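PDB 3K6J: protein F01G10.3, confirmed by transcript evidence from Caenorhabditis elegans, which probably oxidises (3S)-3-hydroxyacyl-CoA with NAD+ as the dehydrogenase part of a multifunctional enzyme, and holds a zinc ion. Local coordinates for residues A[409-421]-A[429-441]. Sequence-based numbering, arbitrary orientation.
Sequences EGLDKIANMLVHW and SAYIVADALKTAN
Leu418 and Val433 meet where the packing is tightest. CG2 of Val433 presses on CB of Leu418 at 3.4 Å, closer than usual for two carbons. The same methyl lies 3.6 Å from CG1 of Val419. Val433 has CG1 anti to its backbone N (chi1 -177°), which sends CG2 to helix 412-424. Next to it, Leu437 sets CD1 against Leu418 CD1 and CD2 against Leu411 CD1, the latter at 3.8 Å. At the far end of this row, Trp421 lays its CB over one face of the Tyr431 ring, a CH-pi contact 4.1 Å from the centroid. The indole turns an edge to the same ring in an offset edge-to-face pair, planes 67° apart. Tyr431 OH is hydrogen-bonded to Gln247 NE2, and its side chain touches Phe361 of helix 355-375.

Beside Leu411 and Ala440 the contact turns polar and more exposed. Asn441 ND2 gives a nearly straight hydrogen bond (174°) to the anti lone pair of Asp412 OD1, 3.1 Å away. Asp412 OD2 forms a salt bridge with Lys413 NZ. With an alanine in place of Asp412, the Asn441 amide would probably be set free to turn and Lys413 would lose this counter-charge. The last short helix, 435-440, runs back, roughly antiparallel to helix 412-424. The single hydrogen bond across the contact, at its exposed side, probably helps orient the last modelled residue, while apolar side chains carry most of the contact.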
ATOM      1  N   GLU A 409     -18.281 -15.196   9.325  1.00 43.38           N
ATOM      2  CA  GLU A 409     -18.628 -13.831   9.720  1.00 42.99           C
ATOM      3  C   GLU A 409     -18.303 -13.660  11.193  1.00 42.23           C
ATOM      4  O   GLU A 409     -18.551 -14.556  11.988  1.00 42.30           O
ATOM      5  CB  GLU A 409     -20.107 -13.494   9.431  1.00 43.59           C
ATOM      6  CG  GLU A 409     -21.126 -13.932  10.522  1.00 44.93           C
ATOM      7  CD  GLU A 409     -22.548 -13.400  10.284  1.00 47.75           C
ATOM      8  OE1 GLU A 409     -22.948 -13.256   9.111  1.00 48.84           O
ATOM      9  OE2 GLU A 409     -23.276 -13.124  11.271  1.00 48.80           O
ATOM     10  N   GLY A 410     -17.735 -12.516  11.563  1.00 41.54           N
ATOM     11  CA  GLY A 410     -17.288 -12.317  12.938  1.00 40.44           C
ATOM     12  C   GLY A 410     -16.000 -13.067  13.179  1.00 40.06           C
ATOM     13  O   GLY A 410     -15.365 -13.543  12.228  1.00 39.60           O
ATOM     14  N   LEU A 411     -15.629 -13.195  14.448  1.00 39.80           N
ATOM     15  CA  LEU A 411     -14.304 -13.672  14.830  1.00 40.03           C
ATOM     16  C   LEU A 411     -14.279 -15.035  15.519  1.00 40.40           C
ATOM     17  O   LEU A 411     -13.199 -15.598  15.749  1.00 40.18           O
ATOM     18  CB  LEU A 411     -13.604 -12.635  15.735  1.00 40.21           C
ATOM     19  CG  LEU A 411     -13.178 -11.246  15.220  1.00 39.50           C
ATOM     20  CD1 LEU A 411     -12.618 -10.427  16.374  1.00 38.54           C
ATOM     21  CD2 LEU A 411     -12.135 -11.347  14.112  1.00 37.40           C
ATOM     22  N   ASP A 412     -15.455 -15.569  15.851  1.00 41.25           N
ATOM     23  CA  ASP A 412     -15.536 -16.778  16.689  1.00 41.04           C
ATOM     24  C   ASP A 412     -14.919 -18.015  16.027  1.00 40.69           C
ATOM     25  O   ASP A 412     -14.097 -18.706  16.644  1.00 40.42           O
ATOM     26  CB  ASP A 412     -16.979 -17.032  17.164  1.00 41.72           C
ATOM     27  CG  ASP A 412     -17.057 -18.028  18.343  1.00 43.62           C
ATOM     28  OD1 ASP A 412     -16.252 -17.917  19.311  1.00 44.52           O
ATOM     29  OD2 ASP A 412     -17.930 -18.927  18.299  1.00 44.94           O
ATOM     30  N   LYS A 413     -15.267 -18.273  14.767  1.00 40.52           N
ATOM     31  CA  LYS A 413     -14.684 -19.429  14.066  1.00 41.40           C
ATOM     32  C   LYS A 413     -13.188 -19.229  13.839  1.00 40.98           C
ATOM     33  O   LYS A 413     -12.409 -20.180  13.947  1.00 41.01           O
ATOM     34  CB  LYS A 413     -15.406 -19.730  12.744  1.00 41.32           C
ATOM     35  CG  LYS A 413     -16.927 -19.715  12.867  1.00 44.82           C
ATOM     36  CD  LYS A 413     -17.475 -21.033  13.460  1.00 48.32           C
ATOM     37  CE  LYS A 413     -18.844 -20.817  14.088  1.00 48.55           C
ATOM     38  NZ  LYS A 413     -18.674 -20.320  15.480  1.00 48.68           N
ATOM     39  N   ILE A 414     -12.806 -17.983  13.549  1.00 40.68           N
ATOM     40  CA  ILE A 414     -11.402 -17.585  13.383  1.00 40.79           C
ATOM     41  C   ILE A 414     -10.600 -17.867  14.656  1.00 40.68           C
ATOM     42  O   ILE A 414      -9.551 -18.515  14.601  1.00 40.26           O
ATOM     43  CB  ILE A 414     -11.265 -16.080  12.963  1.00 40.62           C
ATOM     44  CG1 ILE A 414     -11.805 -15.888  11.537  1.00 41.29           C
ATOM     45  CG2 ILE A 414      -9.814 -15.634  13.046  1.00 40.51           C
ATOM     46  CD1 ILE A 414     -11.924 -14.451  11.055  1.00 39.12           C
ATOM     47  N   ALA A 415     -11.121 -17.394  15.788  1.00 40.69           N
ATOM     48  CA  ALA A 415     -10.486 -17.592  17.092  1.00 41.30           C
ATOM     49  C   ALA A 415     -10.321 -19.083  17.408  1.00 41.56           C
ATOM     50  O   ALA A 415      -9.273 -19.512  17.881  1.00 40.87           O
ATOM     51  CB  ALA A 415     -11.283 -16.888  18.188  1.00 41.00           C
ATOM     52  N   ASN A 416     -11.360 -19.865  17.103  1.00 42.47           N
ATOM     53  CA  ASN A 416     -11.347 -21.305  17.368  1.00 43.03           C
ATOM     54  C   ASN A 416     -10.391 -22.075  16.494  1.00 43.20           C
ATOM     55  O   ASN A 416      -9.687 -22.967  16.975  1.00 43.31           O
ATOM     56  CB  ASN A 416     -12.760 -21.885  17.314  1.00 43.29           C
ATOM     57  CG  ASN A 416     -13.577 -21.451  18.503  1.00 43.91           C
ATOM     58  OD1 ASN A 416     -13.070 -21.435  19.618  1.00 45.31           O
ATOM     59  ND2 ASN A 416     -14.825 -21.058  18.275  1.00 45.03           N
ATOM     60  N   MET A 417     -10.339 -21.702  15.222  1.00 43.32           N
ATOM     61  CA  MET A 417      -9.450 -22.357  14.284  1.00 43.60           C
ATOM     62  C   MET A 417      -7.993 -22.079  14.622  1.00 42.94           C
ATOM     63  O   MET A 417      -7.145 -22.961  14.457  1.00 42.78           O
ATOM     64  CB  MET A 417      -9.778 -21.943  12.848  1.00 44.18           C
ATOM     65  CG  MET A 417      -9.197 -22.880  11.810  1.00 47.23           C
ATOM     66  SD  MET A 417     -10.215 -24.327  11.399  1.00 53.75           S
ATOM     67  CE  MET A 417     -10.827 -24.904  13.006  1.00 54.12           C
ATOM     68  N   LEU A 418      -7.710 -20.869  15.105  1.00 42.62           N
ATOM     69  CA  LEU A 418      -6.346 -20.487  15.484  1.00 42.70           C
ATOM     70  C   LEU A 418      -5.874 -21.254  16.720  1.00 43.26           C
ATOM     71  O   LEU A 418      -4.757 -21.763  16.744  1.00 42.95           O
ATOM     72  CB  LEU A 418      -6.213 -18.963  15.698  1.00 42.37           C
ATOM     73  CG  LEU A 418      -6.249 -18.002  14.488  1.00 41.05           C
ATOM     74  CD1 LEU A 418      -6.535 -16.594  14.942  1.00 39.01           C
ATOM     75  CD2 LEU A 418      -4.948 -18.057  13.681  1.00 39.34           C
ATOM     76  N   VAL A 419      -6.722 -21.340  17.741  1.00 44.35           N
ATOM     77  CA  VAL A 419      -6.378 -22.119  18.936  1.00 45.79           C
ATOM     78  C   VAL A 419      -6.161 -23.607  18.573  1.00 46.52           C
ATOM     79  O   VAL A 419      -5.208 -24.240  19.049  1.00 46.35           O
ATOM     80  CB  VAL A 419      -7.399 -21.935  20.097  1.00 46.02           C
ATOM     81  CG1 VAL A 419      -7.484 -20.462  20.538  1.00 45.41           C
ATOM     82  CG2 VAL A 419      -8.780 -22.457  19.716  1.00 47.08           C
ATOM     83  N   HIS A 420      -7.021 -24.136  17.698  1.00 47.47           N
ATOM     84  CA  HIS A 420      -6.885 -25.509  17.219  1.00 48.40           C
ATOM     85  C   HIS A 420      -5.593 -25.711  16.411  1.00 48.56           C
ATOM     86  O   HIS A 420      -4.928 -26.739  16.558  1.00 48.96           O
ATOM     87  CB  HIS A 420      -8.123 -25.952  16.441  1.00 48.69           C
ATOM     88  CG  HIS A 420      -7.955 -27.261  15.729  1.00 51.17           C
ATOM     89  ND1 HIS A 420      -8.408 -27.472  14.442  1.00 53.34           N
ATOM     90  CD2 HIS A 420      -7.376 -28.424  16.119  1.00 52.81           C
ATOM     91  CE1 HIS A 420      -8.115 -28.707  14.071  1.00 53.53           C
ATOM     92  NE2 HIS A 420      -7.478 -29.301  15.066  1.00 54.82           N
ATOM     93  N   TRP A 421      -5.224 -24.738  15.580  1.00 48.55           N
ATOM     94  CA  TRP A 421      -3.942 -24.807  14.872  1.00 48.83           C
ATOM     95  C   TRP A 421      -2.770 -24.638  15.825  1.00 48.96           C
ATOM     96  O   TRP A 421      -1.696 -25.190  15.592  1.00 49.57           O
ATOM     97  CB  TRP A 421      -3.844 -23.772  13.740  1.00 48.78           C
ATOM     98  CG  TRP A 421      -4.738 -24.052  12.559  1.00 49.55           C
ATOM     99  CD1 TRP A 421      -5.247 -25.269  12.178  1.00 48.70           C
ATOM    100  CD2 TRP A 421      -5.206 -23.102  11.591  1.00 49.67           C
ATOM    101  NE1 TRP A 421      -6.011 -25.129  11.044  1.00 48.60           N
ATOM    102  CE2 TRP A 421      -6.001 -23.814  10.658  1.00 49.66           C
ATOM    103  CE3 TRP A 421      -5.037 -21.716  11.423  1.00 48.78           C
ATOM    104  CZ2 TRP A 421      -6.632 -23.183   9.569  1.00 49.43           C
ATOM    105  CZ3 TRP A 421      -5.660 -21.091  10.344  1.00 48.08           C
ATOM    106  CH2 TRP A 421      -6.452 -21.825   9.435  1.00 48.69           C
ATOM    107  N   SER A 429       4.210 -18.809  16.361  1.00 51.00           N
ATOM    108  CA  SER A 429       3.508 -17.643  16.927  1.00 50.38           C
ATOM    109  C   SER A 429       2.284 -17.190  16.125  1.00 49.57           C
ATOM    110  O   SER A 429       1.348 -16.635  16.682  1.00 49.86           O
ATOM    111  CB  SER A 429       4.473 -16.471  17.096  1.00 50.16           C
ATOM    112  OG  SER A 429       5.135 -16.185  15.876  1.00 51.04           O
ATOM    113  N   ALA A 430       2.301 -17.440  14.823  1.00 48.69           N
ATOM    114  CA  ALA A 430       1.212 -17.047  13.939  1.00 48.23           C
ATOM    115  C   ALA A 430      -0.155 -17.555  14.390  1.00 47.74           C
ATOM    116  O   ALA A 430      -1.177 -16.985  14.024  1.00 47.54           O
ATOM    117  CB  ALA A 430       1.507 -17.515  12.514  1.00 48.12           C
ATOM    118  N   TYR A 431      -0.166 -18.627  15.184  1.00 47.44           N
ATOM    119  CA  TYR A 431      -1.414 -19.257  15.623  1.00 46.80           C
ATOM    120  C   TYR A 431      -1.788 -18.927  17.069  1.00 46.51           C
ATOM    121  O   TYR A 431      -2.860 -19.315  17.533  1.00 46.54           O
ATOM    122  CB  TYR A 431      -1.357 -20.776  15.429  1.00 46.64           C
ATOM    123  CG  TYR A 431      -0.903 -21.213  14.052  1.00 46.72           C
ATOM    124  CD1 TYR A 431      -1.578 -20.789  12.909  1.00 46.37           C
ATOM    125  CD2 TYR A 431       0.188 -22.072  13.895  1.00 46.52           C
ATOM    126  CE1 TYR A 431      -1.172 -21.186  11.641  1.00 46.86           C
ATOM    127  CE2 TYR A 431       0.606 -22.481  12.626  1.00 46.42           C
ATOM    128  CZ  TYR A 431      -0.081 -22.034  11.500  1.00 46.73           C
ATOM    129  OH  TYR A 431       0.317 -22.428  10.229  1.00 46.83           O
ATOM    130  N   ILE A 432      -0.901 -18.225  17.776  1.00 46.03           N
ATOM    131  CA  ILE A 432      -1.170 -17.755  19.139  1.00 45.02           C
ATOM    132  C   ILE A 432      -2.138 -16.579  19.090  1.00 44.59           C
ATOM    133  O   ILE A 432      -1.770 -15.470  18.685  1.00 44.59           O
ATOM    134  CB  ILE A 432       0.126 -17.305  19.847  1.00 45.00           C
ATOM    135  CG1 ILE A 432       1.265 -18.328  19.636  1.00 44.88           C
ATOM    136  CG2 ILE A 432      -0.159 -16.923  21.334  1.00 44.42           C
ATOM    137  CD1 ILE A 432       1.423 -19.384  20.707  1.00 45.08           C
ATOM    138  N   VAL A 433      -3.373 -16.823  19.505  1.00 44.15           N
ATOM    139  CA  VAL A 433      -4.431 -15.811  19.447  1.00 43.79           C
ATOM    140  C   VAL A 433      -4.139 -14.581  20.319  1.00 43.88           C
ATOM    141  O   VAL A 433      -3.739 -14.705  21.474  1.00 44.08           O
ATOM    142  CB  VAL A 433      -5.819 -16.427  19.773  1.00 43.63           C
ATOM    143  CG1 VAL A 433      -6.932 -15.401  19.649  1.00 43.23           C
ATOM    144  CG2 VAL A 433      -6.109 -17.585  18.829  1.00 44.26           C
ATOM    145  N   ALA A 434      -4.337 -13.391  19.751  1.00 43.68           N
ATOM    146  CA  ALA A 434      -4.165 -12.131  20.480  1.00 43.21           C
ATOM    147  C   ALA A 434      -5.353 -11.811  21.400  1.00 43.18           C
ATOM    148  O   ALA A 434      -6.514 -12.058  21.038  1.00 43.24           O
ATOM    149  CB  ALA A 434      -3.941 -10.984  19.497  1.00 43.56           C
ATOM    150  N   ASP A 435      -5.059 -11.244  22.576  1.00 42.52           N
ATOM    151  CA  ASP A 435      -6.095 -10.780  23.504  1.00 42.02           C
ATOM    152  C   ASP A 435      -7.082  -9.814  22.865  1.00 41.52           C
ATOM    153  O   ASP A 435      -8.277  -9.906  23.134  1.00 41.53           O
ATOM    154  CB  ASP A 435      -5.479 -10.147  24.764  1.00 42.40           C
ATOM    155  CG  ASP A 435      -4.782 -11.176  25.667  1.00 43.62           C
ATOM    156  OD1 ASP A 435      -5.160 -12.362  25.632  1.00 45.64           O
ATOM    157  OD2 ASP A 435      -3.846 -10.806  26.411  1.00 44.45           O
ATOM    158  N   ALA A 436      -6.604  -8.900  22.011  1.00 41.07           N
ATOM    159  CA  ALA A 436      -7.509  -7.940  21.334  1.00 40.41           C
ATOM    160  C   ALA A 436      -8.476  -8.636  20.371  1.00 40.07           C
ATOM    161  O   ALA A 436      -9.587  -8.161  20.136  1.00 39.41           O
ATOM    162  CB  ALA A 436      -6.717  -6.846  20.603  1.00 40.49           C
ATOM    163  N   LEU A 437      -8.048  -9.760  19.809  1.00 40.45           N
ATOM    164  CA  LEU A 437      -8.937 -10.538  18.942  1.00 41.63           C
ATOM    165  C   LEU A 437     -10.034 -11.196  19.786  1.00 41.84           C
ATOM    166  O   LEU A 437     -11.223 -11.028  19.486  1.00 41.50           O
ATOM    167  CB  LEU A 437      -8.170 -11.586  18.112  1.00 41.11           C
ATOM    168  CG  LEU A 437      -8.899 -12.138  16.874  1.00 41.45           C
ATOM    169  CD1 LEU A 437      -7.929 -12.868  15.941  1.00 40.67           C
ATOM    170  CD2 LEU A 437     -10.043 -13.062  17.245  1.00 42.58           C
ATOM    171  N   LYS A 438      -9.609 -11.932  20.830  1.00 42.98           N
ATOM    172  CA  LYS A 438     -10.503 -12.520  21.865  1.00 43.81           C
ATOM    173  C   LYS A 438     -11.485 -11.470  22.371  1.00 43.91           C
ATOM    174  O   LYS A 438     -12.695 -11.724  22.428  1.00 44.29           O
ATOM    175  CB  LYS A 438      -9.703 -13.068  23.063  1.00 43.92           C
ATOM    176  CG  LYS A 438      -8.961 -14.379  22.835  1.00 45.62           C
ATOM    177  CD  LYS A 438      -7.610 -14.367  23.553  1.00 46.56           C
ATOM    178  CE  LYS A 438      -7.693 -14.857  25.000  1.00 50.07           C
ATOM    179  NZ  LYS A 438      -7.116 -16.232  25.119  1.00 50.03           N
ATOM    180  N   THR A 439     -10.951 -10.287  22.700  1.00 44.02           N
ATOM    181  CA  THR A 439     -11.757  -9.143  23.151  1.00 44.10           C
ATOM    182  C   THR A 439     -12.830  -8.740  22.148  1.00 44.10           C
ATOM    183  O   THR A 439     -14.003  -8.698  22.493  1.00 45.00           O
ATOM    184  CB  THR A 439     -10.884  -7.924  23.547  1.00 43.97           C
ATOM    185  OG1 THR A 439     -10.271  -8.187  24.813  1.00 43.26           O
ATOM    186  CG2 THR A 439     -11.725  -6.622  23.637  1.00 43.14           C
ATOM    187  N   ALA A 440     -12.434  -8.463  20.911  1.00 43.91           N
ATOM    188  CA  ALA A 440     -13.398  -8.081  19.877  1.00 43.46           C
ATOM    189  C   ALA A 440     -14.412  -9.201  19.559  1.00 43.55           C
ATOM    190  O   ALA A 440     -15.543  -8.917  19.191  1.00 43.53           O
ATOM    191  CB  ALA A 440     -12.674  -7.641  18.622  1.00 43.14           C
ATOM    192  N   ASN A 441     -13.995 -10.461  19.701  1.00 43.84           N
ATOM    193  CA  ASN A 441     -14.898 -11.613  19.529  1.00 44.23           C
ATOM    194  C   ASN A 441     -16.039 -11.635  20.553  1.00 44.62           C
ATOM    195  O   ASN A 441     -17.211 -11.753  20.190  1.00 44.47           O
ATOM    196  CB  ASN A 441     -14.124 -12.936  19.620  1.00 44.22           C
ATOM    197  CG  ASN A 441     -14.997 -14.166  19.302  1.00 43.94           C
ATOM    198  OD1 ASN A 441     -16.061 -14.067  18.674  1.00 42.69           O
ATOM    199  ND2 ASN A 441     -14.528 -15.332  19.720  1.00 44.13           N
TER